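Local coordinates for protein xylosidase (Xanthomonas axonopodis pv. citri, PDB 6XN2) that probably hydrolyses the beta-xylosidic bonds of short xylan-derived oligosaccharides, as a calcium-containing glycoside hydrolase of family 43, at residues Ala92-Ala97 and Leu313-Trp318; Arg35-Ala40 and Ser336-Pro341; His54-Ala59 and Ala122-Gly127; Leu174-Gly179 and Val261-Gly266; Gly296-Pro301 and Gly348-Ile353. All coordinates share one frame; numbering follows the deposited sequence.

How the contacts relate
Contact 1 is a surface contact, while contacts 2 to 5 are partly buried. Contact 1 joins two turns by van der Waals and CH-pi contacts, with no hydrogen bond across. Contact 2 lies beside it on the same three-stranded sheet, where Gln317 packs on Pro341, but it is polar and wet. Contact 3 touches contact 1 through Val55 and Phe314, and is built on a stacked aromatic ring and amide. Trp318 of contact 1 packs on 261-266 of contact 4. Contact 5 is the one contact with backbone bonds running both ways across it. It meets contact 2 where Ile38 touches Ile353. It reaches the same mixed sheet as contact 4, and its Ile350 touches His262.

Contact 1: Ala92-Ala97 and Leu313-Trp318; sequences AHPGAA and LFQQQW
The amide oxygen Gln315 OE1 rests against the pyrrolidine ring of Pro94, 3.4 Å from Pro94 CG and equally near its CD. This is a contact with carbon. No hydrogen bond crosses between Ala92-Ala97 and Leu313-Trp318. The Gln315 side chain leaves with CG opposite its carbonyl carbon (chi1 -60°) and then runs straight out, which carries the amide to Pro94. The two side chains cross at about a right angle.

Pro94 also lies over one face of the Phe314 ring, toward its rim. Pro94 CD is 4.2 Å from the ring centroid and 29° off the ring normal, an off-centre CH-pi contact. The CE2 corner of the Phe314 ring reaches the backbone, 3.5 Å from His93 C and equally near Pro94 N. Near the ring plane, Ala92 O approaches the edge at 4.2 Å from Phe314 CZ.

Both partners sit on tight turns. His93 to Ala96 form a type II turn, closed by Ala96 N to His93 O. Phe314 to Gln317 form a type II' turn, closed by Gln317 N to Phe314 O at 3.1 Å, with Phe314 N donating back to Gln317 O. These bonds fix the backbones that present Pro94 and Phe314.

The first turn links strands 85-91 and 99-106 of a four-stranded sheet. The second links strands 310-314 and 317-324 of a three-stranded sheet, in which 336-342 lies next to 317-324. The contact therefore joins loops of two sheets of the beta-propeller at its surface.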
# COMPACT_ATOMS: atom_id res chain seq x y z
N ALA A 92 -13.80 4.08 15.56
CA ALA A 92 -14.06 5.36 16.23
C ALA A 92 -13.02 5.65 17.30
O ALA A 92 -12.68 6.81 17.55
CB ALA A 92 -15.45 5.37 16.83
N HIS A 93 -12.51 4.60 17.94
CA HIS A 93 -11.49 4.73 18.98
C HIS A 93 -10.69 3.43 19.04
O HIS A 93 -11.08 2.44 18.40
CB HIS A 93 -12.14 5.05 20.33
CG HIS A 93 -13.24 4.10 20.71
ND1 HIS A 93 -14.57 4.43 20.60
CD2 HIS A 93 -13.19 2.83 21.17
CE1 HIS A 93 -15.31 3.40 20.99
NE2 HIS A 93 -14.49 2.42 21.34
N PRO A 94 -9.60 3.39 19.77
CA PRO A 94 -8.86 2.15 19.79
C PRO A 94 -9.65 0.99 20.37
O PRO A 94 -10.37 1.17 21.31
CB PRO A 94 -7.69 2.48 20.67
CG PRO A 94 -7.52 3.93 20.54
CD PRO A 94 -8.87 4.49 20.38
N GLY A 95 -9.50 -0.18 19.78
CA GLY A 95 -10.22 -1.36 20.22
C GLY A 95 -11.68 -1.41 19.81
O GLY A 95 -12.36 -2.39 20.10
N ALA A 96 -12.16 -0.36 19.15
CA ALA A 96 -13.56 -0.32 18.74
C ALA A 96 -13.89 -1.35 17.67
O ALA A 96 -13.00 -1.81 16.95
CB ALA A 96 -13.93 1.07 18.25
N ALA A 97 -15.16 -1.71 17.57
CA ALA A 97 -15.62 -2.52 16.46
C ALA A 97 -15.43 -1.74 15.15
O ALA A 97 -15.53 -0.52 15.13
CB ALA A 97 -17.08 -2.91 16.65
N LEU A 313 -0.21 5.51 13.31
CA LEU A 313 -0.25 5.77 14.76
C LEU A 313 -1.67 6.17 15.14
O LEU A 313 -2.21 7.06 14.53
CB LEU A 313 0.73 6.91 15.06
CG LEU A 313 0.78 7.38 16.50
CD1 LEU A 313 1.16 6.25 17.42
CD2 LEU A 313 1.75 8.52 16.64
N PHE A 314 -2.24 5.47 16.11
CA PHE A 314 -3.57 5.75 16.63
C PHE A 314 -3.48 5.87 18.15
O PHE A 314 -3.29 4.87 18.84
CB PHE A 314 -4.56 4.65 16.24
CG PHE A 314 -6.01 5.02 16.42
CD1 PHE A 314 -6.40 6.35 16.54
CD2 PHE A 314 -6.98 4.04 16.46
CE1 PHE A 314 -7.73 6.69 16.69
CE2 PHE A 314 -8.32 4.37 16.63
CZ PHE A 314 -8.69 5.69 16.74
N GLN A 315 -3.58 7.08 18.67
CA GLN A 315 -3.45 7.32 20.08
C GLN A 315 -2.15 6.76 20.68
O GLN A 315 -1.07 7.18 20.34
CB GLN A 315 -4.72 6.91 20.86
CG GLN A 315 -5.96 7.66 20.43
CD GLN A 315 -7.20 7.41 21.27
OE1 GLN A 315 -7.15 6.78 22.28
NE2 GLN A 315 -8.31 7.92 20.83
N GLN A 316 -2.25 5.82 21.59
CA GLN A 316 -1.08 5.27 22.27
C GLN A 316 -0.36 4.15 21.55
O GLN A 316 0.53 3.53 22.10
CB GLN A 316 -1.49 4.76 23.64
CG GLN A 316 -1.98 5.88 24.55
CD GLN A 316 -2.52 5.43 25.88
OE1 GLN A 316 -3.69 5.18 26.02
NE2 GLN A 316 -1.67 5.36 26.85
N GLN A 317 -0.66 3.93 20.29
CA GLN A 317 -0.14 2.73 19.63
C GLN A 317 0.09 2.89 18.13
O GLN A 317 -0.79 3.38 17.42
CB GLN A 317 -1.09 1.56 19.88
CG GLN A 317 -0.62 0.24 19.31
CD GLN A 317 0.64 -0.25 19.98
OE1 GLN A 317 0.68 -0.40 21.20
NE2 GLN A 317 1.68 -0.49 19.18
N TRP A 318 1.26 2.47 17.65
CA TRP A 318 1.46 2.27 16.21
C TRP A 318 0.86 0.93 15.82
O TRP A 318 0.99 -0.06 16.55
CB TRP A 318 2.93 2.28 15.82
CG TRP A 318 3.58 3.62 15.76
CD1 TRP A 318 4.32 4.20 16.74
CD2 TRP A 318 3.58 4.53 14.66
NE1 TRP A 318 4.77 5.42 16.33
CE2 TRP A 318 4.34 5.65 15.05
CE3 TRP A 318 3.02 4.50 13.37
CZ2 TRP A 318 4.54 6.74 14.21
CZ3 TRP A 318 3.22 5.59 12.54
CH2 TRP A 318 3.98 6.69 12.96

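Contact 2: Arg35-Ala40 and Ser336-Pro341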
# COMPACT_ATOMS: atom_id res chain seq x y z
N ARG A 35 -5.40 -21.20 13.17
CA ARG A 35 -5.49 -21.34 14.60
C ARG A 35 -4.51 -20.46 15.34
O ARG A 35 -4.77 -20.04 16.42
CB ARG A 35 -5.19 -22.77 14.99
CG ARG A 35 -6.14 -23.77 14.42
CD ARG A 35 -6.05 -25.05 15.19
NE ARG A 35 -5.35 -26.09 14.48
CZ ARG A 35 -4.33 -26.79 14.95
NH1 ARG A 35 -3.81 -26.56 16.13
NH2 ARG A 35 -3.80 -27.70 14.20
N THR A 36 -3.36 -20.19 14.75
CA THR A 36 -2.37 -19.40 15.47
C THR A 36 -2.23 -17.97 14.92
O THR A 36 -1.36 -17.22 15.37
CB THR A 36 -0.98 -20.08 15.45
OG1 THR A 36 -0.45 -20.09 14.12
CG2 THR A 36 -1.08 -21.53 15.96
N ALA A 37 -3.08 -17.58 13.98
CA ALA A 37 -3.10 -16.21 13.48
C ALA A 37 -3.18 -15.20 14.63
O ALA A 37 -3.97 -15.37 15.56
CB ALA A 37 -4.26 -16.01 12.51
N ILE A 38 -2.36 -14.17 14.56
CA ILE A 38 -2.34 -13.16 15.58
C ILE A 38 -3.40 -12.10 15.39
O ILE A 38 -3.60 -11.29 16.23
CB ILE A 38 -0.99 -12.49 15.72
CG1 ILE A 38 -0.77 -11.50 14.61
CG2 ILE A 38 0.08 -13.52 15.71
CD1 ILE A 38 0.55 -10.80 14.71
N SER A 39 -4.05 -12.11 14.26
CA SER A 39 -5.10 -11.18 14.01
C SER A 39 -6.25 -11.86 13.38
O SER A 39 -6.11 -12.76 12.64
CB SER A 39 -4.69 -10.06 13.08
OG SER A 39 -3.50 -9.46 13.42
N ALA A 40 -7.42 -11.40 13.72
CA ALA A 40 -8.61 -11.86 13.09
C ALA A 40 -8.99 -10.83 12.06
O ALA A 40 -8.64 -9.70 12.15
CB ALA A 40 -9.71 -11.97 14.11
N SER A 336 -8.72 -10.57 3.31
CA SER A 336 -9.33 -9.84 4.41
C SER A 336 -8.25 -9.05 5.13
O SER A 336 -7.16 -9.57 5.37
CB SER A 336 -10.04 -10.78 5.40
OG SER A 336 -9.10 -11.35 6.28
N ILE A 337 -8.54 -7.80 5.48
CA ILE A 337 -7.53 -7.00 6.16
C ILE A 337 -7.48 -7.28 7.66
O ILE A 337 -8.45 -7.75 8.26
CB ILE A 337 -7.73 -5.49 5.92
CG1 ILE A 337 -9.00 -4.99 6.63
CG2 ILE A 337 -7.71 -5.19 4.41
CD1 ILE A 337 -9.03 -3.48 6.81
N LYS A 338 -6.32 -7.01 8.24
CA LYS A 338 -6.04 -7.31 9.63
C LYS A 338 -5.21 -6.19 10.23
O LYS A 338 -4.64 -5.37 9.50
CB LYS A 338 -5.29 -8.64 9.75
CG LYS A 338 -6.04 -9.85 9.23
CD LYS A 338 -5.19 -11.11 9.38
CE LYS A 338 -6.06 -12.36 9.43
NZ LYS A 338 -5.23 -13.57 9.69
N MET A 339 -5.08 -6.15 11.54
CA MET A 339 -4.21 -5.19 12.19
C MET A 339 -3.47 -5.83 13.35
O MET A 339 -3.94 -6.77 13.88
CB MET A 339 -4.94 -3.96 12.69
CG MET A 339 -5.86 -4.21 13.83
SD MET A 339 -6.97 -2.83 14.13
CE MET A 339 -5.81 -1.60 14.59
N ALA A 340 -2.33 -5.29 13.69
CA ALA A 340 -1.49 -5.74 14.78
C ALA A 340 -0.64 -4.62 15.36
O ALA A 340 -0.22 -3.77 14.67
CB ALA A 340 -0.61 -6.87 14.32
N PRO A 341 -0.40 -4.68 16.69
CA PRO A 341 0.42 -3.62 17.29
C PRO A 341 1.86 -3.65 16.81
O PRO A 341 2.45 -4.69 16.78
CB PRO A 341 0.35 -3.93 18.75
CG PRO A 341 -0.05 -5.36 18.83
CD PRO A 341 -0.90 -5.63 17.67
O HOH W 1 -2.78 -12.88 11.39
O HOH W 2 -7.31 -7.65 12.75
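Ser39 and Lys338 carry this contact, each gripping the other's segment. Ser39 OG donates to Met339 O at 2.8 Å. It comes from above the carbonyl plane, 50° out of it, and so does not use a lone-pair direction. Ser39 CB packs on Lys338 CB at 3.7 Å. From there the lysine chain runs extended alongside Ser39, with its CE and NZ drawn up to the serine carbonyl. Lys338 NZ gives Ser39 O a weak hydrogen bond of 3.2 Å, and Ala37 CB lies near the same ammonium group.

Two waters lie between the segments. One accepts from Ser39 N and from Lys338 NZ, the latter at 3.1 Å, and so ties the lysine to the backbone a second time. The other accepts from Met339 N at 2.9 Å; its short approach to Ala40 O is doubtful. Beside the polar patch, Ile38 CD1 reaches Ala340 CB at 4.1 Å.

Strand 317-324 supplies further direct partners that position both polar groups. Lys338 NZ forms a salt bridge with Asp324, its stronger partner, and Ser39 OG is also hydrogen-bonded to the Tyr322 hydroxyl. This strand is the neighbour of strand 336-342 in the three-stranded sheet. Arg335, just before this segment, lines the xylose pocket. The linker that leaves helix 29-36 thus runs along the outermost strand of that sheet, before the chain enters strand 47-56.

Contact 3: His54-Ala59 and Ala122-Gly127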
# COMPACT_ATOMS: atom_id res chain seq x y z
N HIS A 54 -5.53 5.69 8.21
CA HIS A 54 -5.23 7.10 8.52
C HIS A 54 -6.05 7.54 9.73
O HIS A 54 -7.10 7.01 9.93
CB HIS A 54 -5.60 7.97 7.33
CG HIS A 54 -4.71 7.79 6.16
ND1 HIS A 54 -3.67 8.61 5.91
CD2 HIS A 54 -4.73 6.90 5.16
CE1 HIS A 54 -3.08 8.22 4.82
NE2 HIS A 54 -3.69 7.18 4.36
N VAL A 55 -5.53 8.48 10.49
CA VAL A 55 -6.30 9.09 11.59
C VAL A 55 -6.78 10.43 11.07
O VAL A 55 -5.96 11.32 10.93
CB VAL A 55 -5.49 9.26 12.88
CG1 VAL A 55 -6.25 10.13 13.85
CG2 VAL A 55 -5.15 7.93 13.51
N PHE A 56 -8.05 10.50 10.74
CA PHE A 56 -8.68 11.73 10.23
C PHE A 56 -9.80 12.10 11.20
O PHE A 56 -10.54 11.25 11.60
CB PHE A 56 -9.32 11.49 8.87
CG PHE A 56 -8.35 11.23 7.76
CD1 PHE A 56 -7.09 11.79 7.77
CD2 PHE A 56 -8.70 10.43 6.69
CE1 PHE A 56 -6.20 11.55 6.74
CE2 PHE A 56 -7.81 10.21 5.67
CZ PHE A 56 -6.57 10.77 5.69
N ASP A 57 -9.82 13.36 11.59
CA ASP A 57 -10.87 13.86 12.44
C ASP A 57 -11.08 13.04 13.72
O ASP A 57 -12.18 12.72 14.08
CB ASP A 57 -12.16 14.02 11.63
CG ASP A 57 -11.97 14.92 10.43
OD1 ASP A 57 -11.41 16.00 10.62
OD2 ASP A 57 -12.35 14.56 9.31
N GLY A 58 -9.99 12.70 14.38
CA GLY A 58 -10.05 11.96 15.61
C GLY A 58 -10.38 10.48 15.58
O GLY A 58 -10.37 9.85 16.60
N ALA A 59 -10.69 9.95 14.43
CA ALA A 59 -10.99 8.52 14.29
C ALA A 59 -10.09 7.86 13.26
O ALA A 59 -9.50 8.54 12.41
CB ALA A 59 -12.46 8.32 13.93
N ALA A 122 -5.64 7.59 0.99
CA ALA A 122 -6.37 8.83 1.17
C ALA A 122 -5.49 9.90 1.79
O ALA A 122 -4.46 9.60 2.38
CB ALA A 122 -7.61 8.59 2.03
N ALA A 123 -5.91 11.15 1.62
CA ALA A 123 -5.24 12.29 2.22
C ALA A 123 -6.26 13.38 2.51
O ALA A 123 -7.34 13.41 1.93
CB ALA A 123 -4.14 12.82 1.30
N GLN A 124 -5.90 14.29 3.42
CA GLN A 124 -6.75 15.43 3.71
C GLN A 124 -5.97 16.73 3.57
O GLN A 124 -4.79 16.81 3.90
CB GLN A 124 -7.35 15.34 5.11
CG GLN A 124 -8.37 14.22 5.28
CD GLN A 124 -9.18 14.36 6.56
OE1 GLN A 124 -8.64 14.74 7.60
NE2 GLN A 124 -10.47 14.08 6.48
N ARG A 125 -6.68 17.75 3.12
CA ARG A 125 -6.18 19.09 2.99
C ARG A 125 -7.35 20.01 2.74
O ARG A 125 -8.26 19.67 2.08
CB ARG A 125 -5.15 19.27 1.89
CG ARG A 125 -4.14 20.36 2.16
CD ARG A 125 -3.26 20.61 0.97
NE ARG A 125 -2.10 21.42 1.25
CZ ARG A 125 -2.08 22.75 1.20
NH1 ARG A 125 -0.97 23.39 1.45
NH2 ARG A 125 -3.17 23.43 0.89
N ASN A 126 -7.28 21.18 3.34
CA ASN A 126 -8.27 22.22 3.19
C ASN A 126 -9.69 21.76 3.45
O ASN A 126 -10.57 22.20 2.82
CB ASN A 126 -8.16 22.86 1.81
CG ASN A 126 -6.78 23.34 1.50
OD1 ASN A 126 -6.08 22.77 0.69
ND2 ASN A 126 -6.40 24.41 2.12
N GLY A 127 -9.88 20.87 4.41
CA GLY A 127 -11.20 20.36 4.74
C GLY A 127 -11.74 19.32 3.78
O GLY A 127 -12.83 18.79 3.96
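The Phe56 ring is covered on both faces. On one, Gln124 CG stands over the centre, 3.6 Å from the ring centroid and 9° off the normal, a CH-pi contact. On the opposite face His54 CB lies toward the rim. At the edge, in the ring plane, Ala122 CB is 4.0 Å from Phe56 CE2. The Gln124 amide extends from there over the CG-CD1 side of the ring, its plane turned only 19° from it, and brings Gln124 OE1 to 3.3 Å from Phe56 CD1. The two side chains run antiparallel, alongside each other.

A second flat group, the His54 imidazole, has Ala122 O over one face, 3.1 Å from His54 CE1. The approach is to the face, and His54 NE2 instead bonds to Asp121.

Gln124 NE2 gives Asp57 OD2 a weak bond, long at 3.4 Å but almost straight (175°). Its stronger partner is Thr129.

Strands 47-56 and 121-125 run in similar directions here and are outermost in two four-stranded sheets of the propeller. Apolar and stacked contacts, with one weak hydrogen bond, join them. The Thr129 bond helps fix the rotation of the amide, leaving a flat carbon and amide surface for the phenylalanine.

Contact 4: Leu174-Gly179 and Val261-Gly266; sequences LADDDG and VHQHAG
An Asx turn at Asp176 starts the type I turn Asp176 to Gly179, and Gln263 of strand 257-264, at the other edge of the same sheet, reaches into it. Asp176 OD1 accepts from Asp178 N at 3.0 Å, on its anti side and 24° out of the carboxylate plane. The carboxylate is placed there with CG opposite the backbone N (chi1 -165°). Its other oxygen, Asp176 OD2, is hydrogen-bonded to Tyr268.

The Gln263 chain runs extended from its strand. Its OE1 accepts a hydrogen bond from Asp177 N at 2.9 Å, in the carbonyl plane and on a lone pair, with an angle of 147° at the hydrogen. A water donates to Ala175 O at 3.1 Å; its short approach to Gln263 OE1 is doubtful. Gln263 crosses Asp176 at about a right angle, but runs antiparallel to the Asp177 side chain, alongside it.

Toward the start of the two segments the contact turns apolar. Leu174 CD2 meets Val261 CG1 at 3.8 Å, and Leu174 CD1 rests near Val261 O. Tyr184 packs against both residues. Strand 257-264 begins at Glu257, which lines the xylose pocket, so the polar end lies farther along the strand from that site.

The chemistry divides the work within the turn. Gln263 OE1 holds the backbone amide of Asp177, while Asp178 N and Tyr268 hold the two oxygens of the Asp176 carboxylate.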
# COMPACT_ATOMS: atom_id res chain seq x y z
N LEU A 174 1.83 10.56 1.69
CA LEU A 174 2.35 10.92 3.00
C LEU A 174 2.03 12.37 3.34
O LEU A 174 2.43 13.29 2.62
CB LEU A 174 3.86 10.68 3.05
CG LEU A 174 4.58 11.35 4.23
CD1 LEU A 174 4.16 10.71 5.55
CD2 LEU A 174 6.09 11.31 4.05
N ALA A 175 1.36 12.54 4.47
CA ALA A 175 1.12 13.88 5.02
C ALA A 175 2.33 14.17 5.89
O ALA A 175 2.34 13.76 7.02
CB ALA A 175 -0.15 13.90 5.81
N ASP A 176 3.30 14.92 5.36
CA ASP A 176 4.53 15.22 6.08
C ASP A 176 4.22 16.17 7.24
O ASP A 176 3.27 16.93 7.17
CB ASP A 176 5.57 15.83 5.14
CG ASP A 176 6.98 15.82 5.72
OD1 ASP A 176 7.18 16.36 6.84
OD2 ASP A 176 7.89 15.28 5.06
N ASP A 177 5.01 16.12 8.28
CA ASP A 177 4.84 16.97 9.43
C ASP A 177 5.00 18.43 9.08
O ASP A 177 4.47 19.26 9.76
CB ASP A 177 5.85 16.64 10.50
CG ASP A 177 5.47 15.44 11.30
OD1 ASP A 177 4.30 15.10 11.34
OD2 ASP A 177 6.35 14.85 11.91
N ASP A 178 5.73 18.69 8.02
CA ASP A 178 5.96 20.04 7.60
C ASP A 178 4.87 20.62 6.76
O ASP A 178 4.99 21.70 6.32
CB ASP A 178 7.31 20.16 6.92
CG ASP A 178 7.33 19.57 5.55
OD1 ASP A 178 6.32 19.15 5.04
OD2 ASP A 178 8.39 19.54 4.95
N GLY A 179 3.81 19.89 6.51
CA GLY A 179 2.73 20.42 5.73
C GLY A 179 2.60 19.97 4.31
O GLY A 179 1.58 20.12 3.72
N VAL A 261 5.03 5.16 3.49
CA VAL A 261 6.02 5.92 4.24
C VAL A 261 5.39 6.50 5.49
O VAL A 261 4.29 7.06 5.45
CB VAL A 261 6.65 7.06 3.39
CG1 VAL A 261 7.64 7.88 4.22
CG2 VAL A 261 7.35 6.49 2.17
N HIS A 262 6.07 6.35 6.63
CA HIS A 262 5.63 7.02 7.83
C HIS A 262 6.82 7.71 8.51
O HIS A 262 7.98 7.35 8.29
CB HIS A 262 4.92 6.05 8.79
CG HIS A 262 5.83 5.13 9.54
ND1 HIS A 262 6.21 3.89 9.06
CD2 HIS A 262 6.42 5.26 10.75
CE1 HIS A 262 7.00 3.31 9.94
NE2 HIS A 262 7.15 4.12 10.97
N GLN A 263 6.52 8.70 9.33
CA GLN A 263 7.52 9.43 10.04
C GLN A 263 7.56 9.03 11.50
O GLN A 263 6.57 8.90 12.13
CB GLN A 263 7.26 10.93 9.96
CG GLN A 263 7.60 11.56 8.65
CD GLN A 263 7.42 13.05 8.65
OE1 GLN A 263 6.35 13.53 8.52
NE2 GLN A 263 8.49 13.77 8.81
N HIS A 264 8.76 8.87 12.02
CA HIS A 264 8.95 8.53 13.38
C HIS A 264 10.35 8.88 13.78
O HIS A 264 11.26 8.62 13.05
CB HIS A 264 8.74 7.05 13.59
CG HIS A 264 9.11 6.59 14.95
ND1 HIS A 264 8.33 6.85 16.05
CD2 HIS A 264 10.20 5.95 15.40
CE1 HIS A 264 8.91 6.35 17.11
NE2 HIS A 264 10.04 5.80 16.75
N ALA A 265 10.49 9.52 14.93
CA ALA A 265 11.77 9.88 15.47
C ALA A 265 12.70 10.60 14.53
O ALA A 265 13.87 10.34 14.51
CB ALA A 265 12.45 8.66 16.03
N GLY A 266 12.17 11.53 13.77
CA GLY A 266 12.98 12.32 12.88
C GLY A 266 13.50 11.63 11.65
O GLY A 266 14.38 12.12 11.04
O HOH W 3 4.21 12.29 8.97

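Contact 5: Gly296-Pro301 and Gly348-Ile353; sequences GVLLAP and GTIATI
Thr352 reaches across to Val297 with CB and both of its branches. Thr352 CB lies 3.6 Å from Val297 O. The hydroxyl, Thr352 OG1, is set opposite the carbonyl carbon of its own residue (chi1 -52°) and donates to Val297 O at 2.8 Å. It comes in tilted from the carbonyl plane. The methyl, Thr352 CG2, turns to the valine side chain and meets Val297 CG1 at 4.0 Å. Val297 O has a second donor, a water 2.7 Å away. The same water donates to Ile350 O, so it bridges the two segments beside the threonine.

Beyond Thr352 the backbones pair directly. Ile353 N donates to Leu298 O at 2.8 Å, from above the carbonyl plane. Ala300 N then donates to Ile353 O at 3.1 Å, almost in line with the carbonyl bond, the C=O...N angle being 172°. Ile353 thus donates to Leu298 and accepts from Ala300, the residues flanking Leu299. This is the pattern of a parallel bridge, and it is a single one. On its other side 296-301 pairs with strand 280-285. There Leu298 and Leu299 both face Ile280, a classic beta bulge, and the chain turns a corner at Leu298.

Across the contact the two leucines meet different isoleucines. Leu298 CD1 touches Ile350 CD1 at 4.1 Å, the two side chains lying obliquely. Leu299 CD1 packs by Ile353 CB and is 3.5 Å from Ile353 O. Leu320 of strand 317-324 lies against Leu298, Leu299 and Ile353, and Tyr322 of that strand also touches Leu299.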
# COMPACT_ATOMS: atom_id res chain seq x y z
N GLY A 296 15.33 -4.12 7.40
CA GLY A 296 14.99 -5.52 7.60
C GLY A 296 13.56 -5.86 7.24
O GLY A 296 12.87 -5.08 6.57
N VAL A 297 13.08 -7.01 7.69
CA VAL A 297 11.75 -7.49 7.44
C VAL A 297 10.82 -7.03 8.53
O VAL A 297 11.07 -7.18 9.67
CB VAL A 297 11.73 -9.02 7.42
CG1 VAL A 297 10.35 -9.55 7.24
CG2 VAL A 297 12.64 -9.57 6.36
N LEU A 298 9.70 -6.50 8.11
CA LEU A 298 8.72 -5.93 9.01
C LEU A 298 7.55 -6.90 9.22
O LEU A 298 7.03 -7.04 10.33
CB LEU A 298 8.25 -4.59 8.44
CG LEU A 298 7.35 -3.67 9.23
CD1 LEU A 298 7.73 -2.25 8.86
CD2 LEU A 298 5.91 -3.94 8.88
N LEU A 299 7.20 -7.60 8.18
CA LEU A 299 6.17 -8.59 8.26
C LEU A 299 6.63 -9.85 7.58
O LEU A 299 6.98 -9.83 6.46
CB LEU A 299 4.86 -8.11 7.63
CG LEU A 299 3.64 -9.02 7.67
CD1 LEU A 299 3.15 -9.29 9.07
CD2 LEU A 299 2.50 -8.48 6.84
N ALA A 300 6.44 -10.98 8.22
CA ALA A 300 6.73 -12.25 7.62
C ALA A 300 5.63 -12.66 6.66
O ALA A 300 4.58 -12.09 6.62
CB ALA A 300 6.91 -13.31 8.68
N PRO A 301 5.87 -13.71 5.89
CA PRO A 301 4.89 -14.10 4.90
C PRO A 301 3.50 -14.40 5.39
O PRO A 301 3.35 -15.02 6.38
CB PRO A 301 5.53 -15.32 4.27
CG PRO A 301 6.97 -15.13 4.45
CD PRO A 301 7.12 -14.45 5.75
N GLY A 348 15.29 2.87 16.78
CA GLY A 348 14.54 3.16 15.59
C GLY A 348 14.11 1.98 14.79
O GLY A 348 13.29 2.10 13.96
N THR A 349 14.66 0.83 15.04
CA THR A 349 14.31 -0.36 14.30
C THR A 349 12.93 -0.91 14.62
O THR A 349 12.38 -0.63 15.63
CB THR A 349 15.34 -1.48 14.48
OG1 THR A 349 15.37 -1.92 15.84
CG2 THR A 349 16.64 -1.01 14.10
N ILE A 350 12.39 -1.71 13.73
CA ILE A 350 11.08 -2.29 13.91
C ILE A 350 11.16 -3.78 13.86
O ILE A 350 11.58 -4.33 12.89
CB ILE A 350 10.09 -1.81 12.86
CG1 ILE A 350 10.01 -0.31 12.83
CG2 ILE A 350 8.73 -2.35 13.14
CD1 ILE A 350 9.16 0.25 11.75
N ALA A 351 10.72 -4.42 14.91
CA ALA A 351 10.76 -5.85 15.01
C ALA A 351 9.83 -6.55 14.07
O ALA A 351 8.77 -6.11 13.81
CB ALA A 351 10.45 -6.25 16.43
N THR A 352 10.26 -7.68 13.56
CA THR A 352 9.45 -8.42 12.66
C THR A 352 8.16 -8.91 13.29
O THR A 352 8.13 -9.41 14.37
CB THR A 352 10.22 -9.63 12.10
OG1 THR A 352 11.45 -9.20 11.57
CG2 THR A 352 9.49 -10.27 11.04
N ILE A 353 7.08 -8.74 12.57
CA ILE A 353 5.80 -9.23 13.02
C ILE A 353 5.54 -10.55 12.32
O ILE A 353 5.68 -10.64 11.16
CB ILE A 353 4.69 -8.23 12.69
CG1 ILE A 353 5.00 -6.90 13.33
CG2 ILE A 353 3.36 -8.75 13.13
CD1 ILE A 353 3.93 -5.87 13.20
O HOH W 4 13.02 -6.11 11.28